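Local coordinates for homoserine O-acetyltransferase (PDB 5EFZ), which hydrolyses ethyl acetate to ethanol and acetate in the bacterial degradation of short-chain methyl ketones such as 2-butanone, at residues 61-72 / 92-103. Sequence-based numbering, arbitrary orientation.
With ACT (acetate ion), chain O; EDO (1,2-ethanediol), chain G.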
ATOM      1  N   ALA A  61      34.743 -11.668  10.180  1.00 20.10           N
ATOM      2  CA  ALA A  61      33.957 -10.455  10.416  1.00 18.23           C
ATOM      3  C   ALA A  61      32.696 -10.431   9.560  1.00 18.78           C
ATOM      4  O   ALA A  61      32.752 -10.637   8.342  1.00 19.11           O
ATOM      5  CB  ALA A  61      34.809  -9.226  10.131  1.00 20.11           C
ATOM      6  N   ILE A  62      31.558 -10.160  10.198  1.00 18.76           N
ATOM      7  CA  ILE A  62      30.280  -9.981   9.490  1.00 17.57           C
ATOM      8  C   ILE A  62      29.787  -8.561   9.784  1.00 17.51           C
ATOM      9  O   ILE A  62      29.721  -8.158  10.939  1.00 17.08           O
ATOM     10  CB  ILE A  62      29.212 -10.999   9.935  1.00 18.12           C
ATOM     11  CG1 ILE A  62      29.667 -12.434   9.630  1.00 17.13           C
ATOM     12  CG2 ILE A  62      27.809 -10.674   9.256  1.00 16.49           C
ATOM     13  CD1 ILE A  62      28.708 -13.502  10.128  1.00 18.56           C
ATOM     14  N   LEU A  63      29.469  -7.807   8.739  1.00 16.93           N
ATOM     15  CA  LEU A  63      29.003  -6.421   8.940  1.00 15.58           C
ATOM     16  C   LEU A  63      27.498  -6.404   8.806  1.00 17.85           C
ATOM     17  O   LEU A  63      26.973  -6.962   7.860  1.00 19.37           O
ATOM     18  CB  LEU A  63      29.613  -5.475   7.927  1.00 16.27           C
ATOM     19  CG  LEU A  63      29.067  -4.034   7.941  1.00 20.03           C
ATOM     20  CD1 LEU A  63      29.617  -3.311   9.141  1.00 21.18           C
ATOM     21  CD2 LEU A  63      29.529  -3.340   6.673  1.00 23.28           C
ATOM     22  N   VAL A  64      26.820  -5.767   9.765  1.00 17.94           N
ATOM     23  CA  VAL A  64      25.366  -5.683   9.767  1.00 16.41           C
ATOM     24  C   VAL A  64      24.974  -4.200   9.830  1.00 15.09           C
ATOM     25  O   VAL A  64      25.056  -3.588  10.898  1.00 19.32           O
ATOM     26  CB  VAL A  64      24.768  -6.434  10.964  1.00 16.52           C
ATOM     27  CG1 VAL A  64      23.235  -6.417  10.881  1.00 15.14           C
ATOM     28  CG2 VAL A  64      25.270  -7.922  10.961  1.00 18.69           C
ATOM     29  N   PRO A  65      24.590  -3.609   8.683  1.00 17.79           N
ATOM     30  CA  PRO A  65      24.049  -2.232   8.695  1.00 19.46           C
ATOM     31  C   PRO A  65      22.647  -2.207   9.269  1.00 18.30           C
ATOM     32  O   PRO A  65      22.015  -3.245   9.378  1.00 18.22           O
ATOM     33  CB  PRO A  65      24.005  -1.828   7.203  1.00 19.80           C
ATOM     34  CG  PRO A  65      24.874  -2.875   6.485  1.00 21.74           C
ATOM     35  CD  PRO A  65      24.672  -4.146   7.310  1.00 17.93           C
ATOM     36  N   THR A  66      22.164  -1.033   9.666  1.00 16.27           N
ATOM     37  CA  THR A  66      20.833  -0.953  10.285  1.00 15.08           C
ATOM     38  C   THR A  66      19.836  -0.367   9.286  1.00 18.12           C
ATOM     39  O   THR A  66      20.223   0.216   8.244  1.00 16.04           O
ATOM     40  CB  THR A  66      20.872  -0.090  11.582  1.00 16.94           C
ATOM     41  OG1 THR A  66      21.267   1.234  11.236  1.00 17.83           O
ATOM     42  CG2 THR A  66      21.938  -0.649  12.606  1.00 16.26           C
ATOM     43  N   TRP A  67      18.551  -0.532   9.592  1.00 17.00           N
ATOM     44  CA  TRP A  67      17.513  -0.192   8.642  1.00 16.72           C
ATOM     45  C   TRP A  67      16.814   1.100   9.040  1.00 16.65           C
ATOM     46  O   TRP A  67      17.194   1.760  10.014  1.00 18.29           O
ATOM     47  CB  TRP A  67      16.493  -1.340   8.521  1.00 18.33           C
ATOM     48  CG  TRP A  67      15.906  -1.824   9.826  1.00 19.60           C
ATOM     49  CD1 TRP A  67      15.333  -1.064  10.823  1.00 20.61           C
ATOM     50  CD2 TRP A  67      15.790  -3.196  10.247  1.00 20.04           C
ATOM     51  NE1 TRP A  67      14.890  -1.884  11.850  1.00 21.44           N
ATOM     52  CE2 TRP A  67      15.165  -3.192  11.524  1.00 18.33           C
ATOM     53  CE3 TRP A  67      16.165  -4.419   9.676  1.00 20.40           C
ATOM     54  CZ2 TRP A  67      14.897  -4.376  12.227  1.00 22.08           C
ATOM     55  CZ3 TRP A  67      15.912  -5.596  10.380  1.00 19.87           C
ATOM     56  CH2 TRP A  67      15.281  -5.565  11.641  1.00 23.77           C
ATOM     57  N   TYR A  68      15.802   1.463   8.261  1.00 14.94           N
ATOM     58  CA  TYR A  68      15.069   2.708   8.490  1.00 16.18           C
ATOM     59  C   TYR A  68      14.435   2.735   9.884  1.00 17.34           C
ATOM     60  O   TYR A  68      13.717   1.817  10.217  1.00 16.16           O
ATOM     61  CB  TYR A  68      13.971   2.882   7.433  1.00 14.07           C
ATOM     62  CG  TYR A  68      13.093   4.094   7.733  1.00 15.61           C
ATOM     63  CD1 TYR A  68      13.484   5.380   7.349  1.00 17.04           C
ATOM     64  CD2 TYR A  68      11.872   3.947   8.404  1.00 14.68           C
ATOM     65  CE1 TYR A  68      12.683   6.499   7.635  1.00 18.25           C
ATOM     66  CE2 TYR A  68      11.058   5.071   8.696  1.00 15.13           C
ATOM     67  CZ  TYR A  68      11.478   6.324   8.303  1.00 18.25           C
ATOM     68  OH  TYR A  68      10.682   7.401   8.602  1.00 17.35           O
ATOM     69  N   SER A  69      14.696   3.808  10.658  1.00 18.04           N
ATOM     70  CA  SER A  69      14.160   4.025  12.010  1.00 18.74           C
ATOM     71  C   SER A  69      14.785   3.089  13.056  1.00 20.45           C
ATOM     72  O   SER A  69      14.474   3.175  14.238  1.00 19.73           O
ATOM     73  CB  SER A  69      12.611   3.911  12.057  1.00 17.85           C
ATOM     74  OG  SER A  69      12.183   2.555  12.040  1.00 19.33           O
ATOM     75  N   GLY A  70      15.713   2.248  12.622  1.00 19.27           N
ATOM     76  CA  GLY A  70      16.241   1.204  13.477  1.00 19.69           C
ATOM     77  C   GLY A  70      17.605   1.523  14.065  1.00 19.58           C
ATOM     78  O   GLY A  70      18.279   2.505  13.688  1.00 20.32           O
ATOM     79  N   THR A  71      18.007   0.704  15.027  1.00 18.53           N
ATOM     80  CA  THR A  71      19.319   0.826  15.627  1.00 18.78           C
ATOM     81  C   THR A  71      19.954  -0.547  15.716  1.00 20.10           C
ATOM     82  O   THR A  71      19.340  -1.572  15.380  1.00 20.40           O
ATOM     83  CB  THR A  71      19.285   1.430  17.050  1.00 21.25           C
ATOM     84  OG1 THR A  71      18.656   0.485  17.936  1.00 21.54           O
ATOM     85  CG2 THR A  71      18.530   2.812  17.089  1.00 19.67           C
ATOM     86  N   SER A  72      21.197  -0.561  16.165  1.00 20.57           N
ATOM     87  CA  SER A  72      21.912  -1.823  16.318  1.00 21.71           C
ATOM     88  C   SER A  72      21.190  -2.766  17.301  1.00 22.87           C
ATOM     89  O   SER A  72      21.323  -3.986  17.197  1.00 23.05           O
ATOM     90  CB  SER A  72      23.361  -1.561  16.788  1.00 17.36           C
ATOM     91  OG  SER A  72      23.403  -0.568  17.814  1.00 19.40           O
ATOM     92  N   CYS A  92      32.840 -12.474  14.340  1.00 22.15           N
ATOM     93  CA  CYS A  92      32.809 -11.137  14.898  1.00 22.61           C
ATOM     94  C   CYS A  92      31.764 -10.320  14.144  1.00 23.51           C
ATOM     95  O   CYS A  92      31.982  -9.888  12.997  1.00 22.25           O
ATOM     96  CB  CYS A  92      34.188 -10.481  14.804  1.00 20.01           C
ATOM     97  SG  CYS A  92      34.223  -8.815  15.530  1.00 24.03           S
ATOM     98  N   ILE A  93      30.637 -10.096  14.792  1.00 17.67           N
ATOM     99  CA  ILE A  93      29.507  -9.454  14.146  1.00 16.93           C
ATOM    100  C   ILE A  93      29.466  -7.985  14.535  1.00 21.47           C
ATOM    101  O   ILE A  93      29.325  -7.629  15.714  1.00 23.17           O
ATOM    102  CB  ILE A  93      28.197 -10.173  14.518  1.00 22.08           C
ATOM    103  CG1 ILE A  93      28.315 -11.671  14.159  1.00 24.58           C
ATOM    104  CG2 ILE A  93      27.029  -9.549  13.790  1.00 20.27           C
ATOM    105  CD1 ILE A  93      27.542 -12.570  15.078  1.00 27.89           C
ATOM    106  N   ILE A  94      29.626  -7.134  13.534  1.00 19.30           N
ATOM    107  CA  ILE A  94      29.854  -5.716  13.777  1.00 20.57           C
ATOM    108  C   ILE A  94      28.647  -4.991  13.243  1.00 20.56           C
ATOM    109  O   ILE A  94      28.451  -4.977  12.034  1.00 18.65           O
ATOM    110  CB  ILE A  94      31.144  -5.237  13.087  1.00 21.02           C
ATOM    111  CG1 ILE A  94      32.333  -6.079  13.598  1.00 19.70           C
ATOM    112  CG2 ILE A  94      31.350  -3.718  13.293  1.00 22.86           C
ATOM    113  CD1 ILE A  94      33.660  -5.793  12.905  1.00 21.61           C
ATOM    114  N   VAL A  95      27.863  -4.391  14.142  1.00 17.78           N
ATOM    115  CA  VAL A  95      26.606  -3.771  13.755  1.00 16.87           C
ATOM    116  C   VAL A  95      26.795  -2.249  13.783  1.00 20.79           C
ATOM    117  O   VAL A  95      27.109  -1.681  14.833  1.00 19.20           O
ATOM    118  CB  VAL A  95      25.470  -4.169  14.692  1.00 15.43           C
ATOM    119  CG1 VAL A  95      24.122  -3.634  14.121  1.00 15.73           C
ATOM    120  CG2 VAL A  95      25.466  -5.710  14.872  1.00 18.26           C
ATOM    121  N   VAL A  96      26.647  -1.609  12.628  1.00 19.58           N
ATOM    122  CA  VAL A  96      26.990  -0.196  12.515  1.00 19.83           C
ATOM    123  C   VAL A  96      25.734   0.611  12.248  1.00 18.75           C
ATOM    124  O   VAL A  96      25.029   0.383  11.258  1.00 18.73           O
ATOM    125  CB  VAL A  96      28.028   0.042  11.415  1.00 18.81           C
ATOM    126  CG1 VAL A  96      28.418   1.558  11.335  1.00 18.97           C
ATOM    127  CG2 VAL A  96      29.279  -0.877  11.637  1.00 16.66           C
ATOM    128  N   ASN A  97      25.473   1.557  13.135  1.00 16.03           N
ATOM    129  CA  ASN A  97      24.291   2.420  13.020  1.00 16.46           C
ATOM    130  C   ASN A  97      24.406   3.446  11.893  1.00 17.28           C
ATOM    131  O   ASN A  97      25.439   4.125  11.746  1.00 17.72           O
ATOM    132  CB  ASN A  97      24.055   3.133  14.353  1.00 18.74           C
ATOM    133  CG  ASN A  97      23.557   2.178  15.434  1.00 19.28           C
ATOM    134  OD1 ASN A  97      22.350   1.940  15.542  1.00 19.06           O
ATOM    135  ND2 ASN A  97      24.486   1.652  16.262  1.00 18.42           N
ATOM    136  N   GLN A  98      23.351   3.551  11.100  1.00 15.14           N
ATOM    137  CA  GLN A  98      23.274   4.547  10.037  1.00 18.51           C
ATOM    138  C   GLN A  98      23.587   5.934  10.526  1.00 17.75           C
ATOM    139  O   GLN A  98      23.109   6.345  11.594  1.00 17.74           O
ATOM    140  CB  GLN A  98      21.864   4.580   9.445  1.00 18.15           C
ATOM    141  CG  GLN A  98      21.602   3.574   8.343  1.00 16.76           C
ATOM    142  CD  GLN A  98      20.249   3.918   7.692  1.00 18.23           C
ATOM    143  OE1 GLN A  98      19.980   5.084   7.379  1.00 18.92           O
ATOM    144  NE2 GLN A  98      19.385   2.924   7.557  1.00 15.80           N
ATOM    145  N   ILE A  99      24.347   6.675   9.730  1.00 18.70           N
ATOM    146  CA  ILE A  99      24.415   8.123   9.893  1.00 17.45           C
ATOM    147  C   ILE A  99      23.007   8.664   9.829  1.00 19.27           C
ATOM    148  O   ILE A  99      22.279   8.406   8.857  1.00 17.33           O
ATOM    149  CB  ILE A  99      25.285   8.765   8.791  1.00 16.70           C
ATOM    150  CG1 ILE A  99      26.720   8.194   8.881  1.00 17.48           C
ATOM    151  CG2 ILE A  99      25.308  10.307   8.935  1.00 18.83           C
ATOM    152  CD1 ILE A  99      27.593   8.554   7.677  1.00 21.83           C
ATOM    153  N   GLY A 100      22.601   9.438  10.834  1.00 18.45           N
ATOM    154  CA  GLY A 100      21.260   9.995  10.808  1.00 17.48           C
ATOM    155  C   GLY A 100      20.267   9.252  11.683  1.00 20.91           C
ATOM    156  O   GLY A 100      19.131   9.714  11.842  1.00 20.30           O
ATOM    157  N   ASN A 101      20.664   8.120  12.266  1.00 19.32           N
ATOM    158  CA  ASN A 101      19.684   7.309  12.993  1.00 18.66           C
ATOM    159  C   ASN A 101      19.533   7.664  14.471  1.00 20.51           C
ATOM    160  O   ASN A 101      18.801   6.972  15.195  1.00 19.45           O
ATOM    161  CB  ASN A 101      20.029   5.797  12.860  1.00 13.38           C
ATOM    162  CG  ASN A 101      20.950   5.274  13.976  1.00 19.37           C
ATOM    163  OD1 ASN A 101      21.881   5.956  14.440  1.00 17.19           O
ATOM    164  ND2 ASN A 101      20.715   4.026  14.375  1.00 18.05           N
ATOM    165  N   GLY A 102      20.220   8.725  14.909  1.00 20.67           N
ATOM    166  CA  GLY A 102      20.143   9.193  16.294  1.00 19.42           C
ATOM    167  C   GLY A 102      21.229   8.681  17.229  1.00 19.96           C
ATOM    168  O   GLY A 102      21.459   9.266  18.303  1.00 19.15           O
ATOM    169  N   LEU A 103      21.895   7.585  16.849  1.00 17.67           N
ATOM    170  CA  LEU A 103      23.023   7.062  17.636  1.00 18.35           C
ATOM    171  C   LEU A 103      24.348   7.486  17.016  1.00 20.83           C
ATOM    172  O   LEU A 103      25.194   8.094  17.682  1.00 21.21           O
ATOM    173  CB  LEU A 103      22.947   5.533  17.754  1.00 19.74           C
ATOM    174  CG  LEU A 103      21.720   5.003  18.526  1.00 21.63           C
ATOM    175  CD1 LEU A 103      21.851   3.513  18.721  1.00 20.35           C
ATOM    176  CD2 LEU A 103      21.535   5.732  19.861  1.00 22.65           C
TER
HETATM  177  C   ACT O 409      13.302  -0.418   6.616  1.00 27.32           C
HETATM  178  O   ACT O 409      12.472  -0.618   5.685  1.00 26.49           O
HETATM  179  OXT ACT O 409      14.477  -0.038   6.287  1.00 25.91           O
HETATM  180  CH3 ACT O 409      12.909  -0.652   8.035  1.00 23.64           C
HETATM  181  C1  EDO G 401      23.144   9.687  21.403  1.00 51.26           C
HETATM  182  O1  EDO G 401      23.628   8.499  22.055  1.00 50.45           O
HETATM  183  C2  EDO G 401      24.285  10.372  20.663  1.00 51.99           C
HETATM  184  O2  EDO G 401      25.067   9.381  19.975  1.00 48.89           O
HETATM  185  O   HOH W   1      23.780   1.201   8.977  1.00 17.16           O
HETATM  186  O   HOH W   2      16.809   5.310  14.247  1.00 20.54           O
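The side-chain amide of N97 grips the start of helix 72-79 with both ends: OD1 accepts from S72 N at 2.8 Å, and ND2 donates to S72 OG, which lies close to the amide plane. ND2 also bonds A47 O on the neighbouring strand 45-51. OD1 takes a second bond from N101 ND2, the two donors arriving from opposite faces of its plane. N101 ND2 also donates to G70 O, 3.0 Å away in the carbonyl plane on a lone pair, so one NH2 group ties the turn W67-G70 to N97. A serine in place of N97 would probably leave S72 N and N101 ND2 without their shared acceptor, and S72 OG and A47 O without their donor.

At T66, OG1 sits between the backbone N and the carbonyl carbon (chi1 62°), which turns it to accept from Q98 N at 3.1 Å. Q98 in turn sends NE2 to T66 O over a nearly straight 2.9 Å bond, the donor standing above the carbonyl plane. A water accepts from T66 N and donates to V96 O.

Behind these loops, strands 61-65 and 92-96 run parallel, joined by four backbone bonds from I62 N to C92 O through V96 N to V64 O. V64 CG2 lies beside I93 CG2 (3.7 Å) on one face; L63 CD1 meets V96 CG2 (3.5 Å) on the other.

Within the turn, Y68 N donates to OXT of a bound acetate ion at 2.8 Å; the acetate also bonds S151 and H334, the inferred nucleophile and histidine of the active site. The two strands, with helix 72-79 between them in the chain, form a beta-alpha-beta unit of the alpha/beta-hydrolase fold, and the loop after strand 61-65 borders the active site.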